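Local coordinates for prophage pi2 protein 01, integrase (PDB 3LYS), which probably binds DNA, through this helical core-binding domain among other parts, in the site-specific integration and recombination carried out by phage-type tyrosine recombinases, at residues Asp25-Thr28 against Tyr29-Tyr32; Gln34-Lys37 against Tyr38-Tyr42. The protein carries 1 engineered substitution. All blocks are in the same frame, centred on the assembly; numbering follows the deposited sequence.

Interaction 1 (Asp25-Thr28 against Tyr29-Tyr32)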
loop_
_atom_site.group_PDB
_atom_site.type_symbol
_atom_site.label_atom_id
_atom_site.label_comp_id
_atom_site.label_asym_id
_atom_site.label_seq_id
_atom_site.Cartn_x
_atom_site.Cartn_y
_atom_site.Cartn_z
ATOM N N ASP A 25 9.208 15.934 -0.295
ATOM C CA ASP A 25 8.509 17.175 -0.613
ATOM C C ASP A 25 7.139 17.214 0.078
ATOM O O ASP A 25 6.561 16.172 0.373
ATOM C CB ASP A 25 8.312 17.265 -2.127
ATOM C CG ASP A 25 7.523 18.476 -2.531
ATOM O OD1 ASP A 25 6.819 18.411 -3.562
ATOM O OD2 ASP A 25 7.613 19.491 -1.811
ATOM N N GLU A 26 6.617 18.411 0.324
ATOM C CA GLU A 26 5.318 18.554 0.975
ATOM C C GLU A 26 4.162 18.122 0.082
ATOM O O GLU A 26 3.265 17.396 0.509
ATOM C CB GLU A 26 5.102 20.004 1.414
ATOM C CG GLU A 26 3.712 20.289 1.971
ATOM C CD GLU A 26 3.275 19.265 3.006
ATOM O OE1 GLU A 26 2.450 18.384 2.667
ATOM O OE2 GLU A 26 3.770 19.337 4.154
HETATM N N MSE A 27 4.181 18.582 -1.161
HETATM C CA MSE A 27 3.122 18.238 -2.097
HETATM C C MSE A 27 3.159 16.743 -2.383
HETATM O O MSE A 27 2.140 16.142 -2.707
HETATM C CB MSE A 27 3.298 19.023 -3.402
HETATM C CG MSE A 27 2.016 19.197 -4.215
HETATM SE SE MSE A 27 0.525 19.904 -3.157
HETATM C CE MSE A 27 1.373 21.427 -2.299
ATOM N N THR A 28 4.340 16.150 -2.254
ATOM C CA THR A 28 4.503 14.732 -2.509
ATOM C C THR A 28 4.013 13.900 -1.331
ATOM O O THR A 28 3.502 12.797 -1.505
ATOM C CB THR A 28 5.969 14.399 -2.796
ATOM O OG1 THR A 28 6.428 15.203 -3.889
ATOM C CG2 THR A 28 6.126 12.924 -3.144
ATOM N N TYR A 29 4.163 14.436 -0.130
ATOM C CA TYR A 29 3.719 13.721 1.050
ATOM C C TYR A 29 2.203 13.583 1.009
ATOM O O TYR A 29 1.636 12.642 1.565
ATOM C CB TYR A 29 4.131 14.468 2.317
ATOM C CG TYR A 29 3.877 13.702 3.600
ATOM C CD1 TYR A 29 4.630 12.578 3.924
ATOM C CD2 TYR A 29 2.906 14.121 4.505
ATOM C CE1 TYR A 29 4.430 11.891 5.122
ATOM C CE2 TYR A 29 2.700 13.444 5.709
ATOM C CZ TYR A 29 3.467 12.334 6.010
ATOM O OH TYR A 29 3.277 11.697 7.213
ATOM N N LYS A 30 1.547 14.528 0.348
ATOM C CA LYS A 30 0.098 14.497 0.239
ATOM C C LYS A 30 -0.320 13.144 -0.320
ATOM O O LYS A 30 -1.319 12.566 0.105
ATOM C CB LYS A 30 -0.381 15.617 -0.688
ATOM C CG LYS A 30 -0.348 17.029 -0.087
ATOM C CD LYS A 30 -1.419 17.198 0.997
ATOM C CE LYS A 30 -1.612 18.659 1.409
ATOM N NZ LYS A 30 -2.033 19.532 0.266
ATOM N N GLY A 31 0.469 12.646 -1.269
ATOM C CA GLY A 31 0.181 11.372 -1.902
ATOM C C GLY A 31 0.108 10.227 -0.917
ATOM O O GLY A 31 -0.808 9.401 -0.969
ATOM N N TYR A 32 1.081 10.170 -0.018
ATOM C CA TYR A 32 1.111 9.115 0.979
ATOM C C TYR A 32 -0.073 9.240 1.930
ATOM O O TYR A 32 -0.613 8.236 2.391
ATOM C CB TYR A 32 2.431 9.153 1.756
ATOM C CG TYR A 32 3.636 8.757 0.923
ATOM C CD1 TYR A 32 4.125 9.596 -0.088
ATOM C CD2 TYR A 32 4.273 7.531 1.124
ATOM C CE1 TYR A 32 5.215 9.219 -0.876
ATOM C CE2 TYR A 32 5.359 7.147 0.339
ATOM C CZ TYR A 32 5.821 7.997 -0.655
ATOM O OH TYR A 32 6.894 7.629 -1.424
#
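Asp25 O accepts the backbone N-H of Tyr29 at 3.0 Å and so closes the first turn of helix 26-42. The same residue is the N-cap: Asp25 OD1 takes the hydroxyl of Thr28, OG1 to OD1 3.2 Å, on the anti side of the carboxylate, while a weak bond from Glu26 N reaches OD2. Glu26 O is shared by two weak bonds, from Tyr29 N and from Lys30 N. The Glu26 side chain, bent at chi2 (48°), crosses that of Lys30 at an angle; Glu26 OE1 stays 5.2 Å from Lys30 NZ, too far for a salt bridge, though the opposite charges may attract weakly. At Met27, a selenomethionine, the Lys30 chain passes beside the carbonyl O through its CB and CG. Thr28 O receives Gly31 N at 3.0 Å, a three-residue step rather than a four-residue one. The same oxygen lies at the edge of the Tyr32 ring, in its plane, 3.6 Å from Tyr32 CD1. Beyond this turn Tyr29 leans on Met16 and Glu17 and Tyr32 on Phe12 and Met16, placing the start of helix 26-42 against helix 8-19.

Interaction 2 (Gln34-Lys37 against Tyr38-Tyr42)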
loop_
_atom_site.group_PDB
_atom_site.type_symbol
_atom_site.label_atom_id
_atom_site.label_comp_id
_atom_site.label_asym_id
_atom_site.label_seq_id
_atom_site.Cartn_x
_atom_site.Cartn_y
_atom_site.Cartn_z
ATOM N N GLN A 34 -2.950 10.318 1.124
ATOM C CA GLN A 34 -4.082 9.847 0.318
ATOM C C GLN A 34 -4.071 8.330 0.278
ATOM O O GLN A 34 -5.075 7.667 0.534
ATOM C CB GLN A 34 -3.990 10.379 -1.117
ATOM C CG GLN A 34 -5.137 9.924 -2.010
ATOM C CD GLN A 34 -6.504 10.369 -1.488
ATOM O OE1 GLN A 34 -6.867 11.543 -1.573
ATOM N NE2 GLN A 34 -7.257 9.426 -0.929
ATOM N N THR A 35 -2.917 7.786 -0.064
ATOM C CA THR A 35 -2.765 6.348 -0.125
ATOM C C THR A 35 -3.150 5.750 1.228
ATOM O O THR A 35 -3.765 4.690 1.289
ATOM C CB THR A 35 -1.326 6.000 -0.499
ATOM O OG1 THR A 35 -1.065 6.482 -1.823
ATOM C CG2 THR A 35 -1.109 4.507 -0.454
ATOM N N LEU A 36 -2.786 6.440 2.305
ATOM C CA LEU A 36 -3.121 5.989 3.642
ATOM C C LEU A 36 -4.634 5.921 3.751
ATOM O O LEU A 36 -5.196 4.901 4.125
ATOM C CB LEU A 36 -2.581 6.962 4.688
ATOM C CG LEU A 36 -3.229 6.867 6.076
ATOM C CD1 LEU A 36 -2.968 5.503 6.683
ATOM C CD2 LEU A 36 -2.685 7.963 6.968
ATOM N N LYS A 37 -5.286 7.030 3.430
ATOM C CA LYS A 37 -6.743 7.132 3.468
ATOM C C LYS A 37 -7.352 5.972 2.692
ATOM O O LYS A 37 -8.163 5.210 3.218
ATOM C CB LYS A 37 -7.170 8.469 2.848
ATOM C CG LYS A 37 -8.654 8.815 2.932
ATOM C CD LYS A 37 -8.922 10.252 2.438
ATOM C CE LYS A 37 -10.408 10.608 2.529
ATOM N NZ LYS A 37 -10.686 12.035 2.216
ATOM N N TYR A 38 -6.952 5.852 1.431
ATOM C CA TYR A 38 -7.430 4.774 0.573
ATOM C C TYR A 38 -7.308 3.452 1.304
ATOM O O TYR A 38 -8.260 2.685 1.398
ATOM C CB TYR A 38 -6.598 4.712 -0.709
ATOM C CG TYR A 38 -6.950 5.755 -1.739
ATOM C CD1 TYR A 38 -5.999 6.212 -2.627
ATOM C CD2 TYR A 38 -8.249 6.246 -1.863
ATOM C CE1 TYR A 38 -6.320 7.120 -3.622
ATOM C CE2 TYR A 38 -8.581 7.160 -2.865
ATOM C CZ TYR A 38 -7.593 7.585 -3.743
ATOM O OH TYR A 38 -7.875 8.448 -4.775
ATOM N N LEU A 39 -6.118 3.200 1.825
ATOM C CA LEU A 39 -5.863 1.976 2.550
ATOM C C LEU A 39 -6.906 1.746 3.646
ATOM O O LEU A 39 -7.418 0.645 3.791
ATOM C CB LEU A 39 -4.459 2.017 3.147
ATOM C CG LEU A 39 -3.629 0.740 3.080
ATOM C CD1 LEU A 39 -3.591 0.196 1.672
ATOM C CD2 LEU A 39 -2.228 1.041 3.562
ATOM N N LYS A 40 -7.246 2.781 4.402
ATOM C CA LYS A 40 -8.215 2.620 5.474
ATOM C C LYS A 40 -9.578 2.190 4.962
ATOM O O LYS A 40 -10.317 1.466 5.635
ATOM C CB LYS A 40 -8.343 3.917 6.283
ATOM C CG LYS A 40 -7.096 4.312 7.049
ATOM C CD LYS A 40 -7.382 5.504 7.935
ATOM C CE LYS A 40 -6.155 5.909 8.736
ATOM N NZ LYS A 40 -6.409 7.121 9.571
ATOM N N THR A 41 -9.899 2.641 3.759
ATOM C CA THR A 41 -11.179 2.331 3.114
ATOM C C THR A 41 -11.191 0.905 2.544
ATOM O O THR A 41 -11.795 0.002 3.117
ATOM C CB THR A 41 -11.456 3.321 1.961
ATOM O OG1 THR A 41 -11.382 4.663 2.458
ATOM C CG2 THR A 41 -12.823 3.083 1.381
ATOM N N TYR A 42 -10.510 0.717 1.419
ATOM C CA TYR A 42 -10.448 -0.575 0.762
ATOM C C TYR A 42 -9.923 -1.723 1.606
ATOM O O TYR A 42 -10.294 -2.875 1.390
ATOM C CB TYR A 42 -9.625 -0.452 -0.502
ATOM C CG TYR A 42 -10.299 0.415 -1.515
ATOM C CD1 TYR A 42 -11.123 -0.135 -2.483
ATOM C CD2 TYR A 42 -10.131 1.788 -1.496
ATOM C CE1 TYR A 42 -11.756 0.657 -3.413
ATOM C CE2 TYR A 42 -10.762 2.592 -2.420
ATOM C CZ TYR A 42 -11.571 2.021 -3.378
ATOM O OH TYR A 42 -12.184 2.801 -4.325
#
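The NE2 end of the Gln34 amide lies over one face of the Tyr38 ring, 3.2 Å above the plane and over its centre. Amide and ring planes are 38° apart, a tilted rather than parallel overlap. Gln34 CG starts anti to the backbone N (chi1 180°) and the chain then bends at chi2, which brings NE2 over the ring; Gln34 CG itself touches Tyr38 CE1 at 3.4 Å. Among aliphatic groups, Leu36 CD1 meets Lys40 CE at 3.8 Å, so the lysine meets the leucine through its last methylene, CE. The backbone holds the four-residue pattern of an alpha helix: Tyr38 N to Gln34 O is 2.8 Å and nearly straight at 175°, followed by Leu39 N to Thr35 O, Lys40 N to Leu36 O and, at 3.1 Å, Thr41 N to Lys37 O. This is the later half of helix 26-42 in the all-helical, SAM-like core-binding domain of the integrase, where Tyr38 meets Phe63 and His67 edge-to-face and Leu39 packs on Ile8, Phe12 and Phe75. Among side-chain polar groups, Thr41 OG1 adds a weak bond to Lys37 O, whereas the hydroxyl of Thr35 bonds Arg78 NE.

In the fold
Interactions 1 and 2 lie in series on helix 26-42, their centres 15 Å apart. A hydrogen bond between Gly31 O and Thr35 OG1 joins a residue of the first to one of the second. Their settings differ: the centre of interaction 1 is 15 Å from that of the chain, at the surface, whereas that of interaction 2 is 8 Å away and partly buried. Phe12 of helix 8-19 spans the two, touching Tyr32 on one side of the join and Thr35, Leu36 and Leu39 on the other. Interaction 2 also meets helix 69-88, through Phe75 and Val79. The assembly is a single protein chain, so neither contact can be assigned to a DNA-binding surface from this structure.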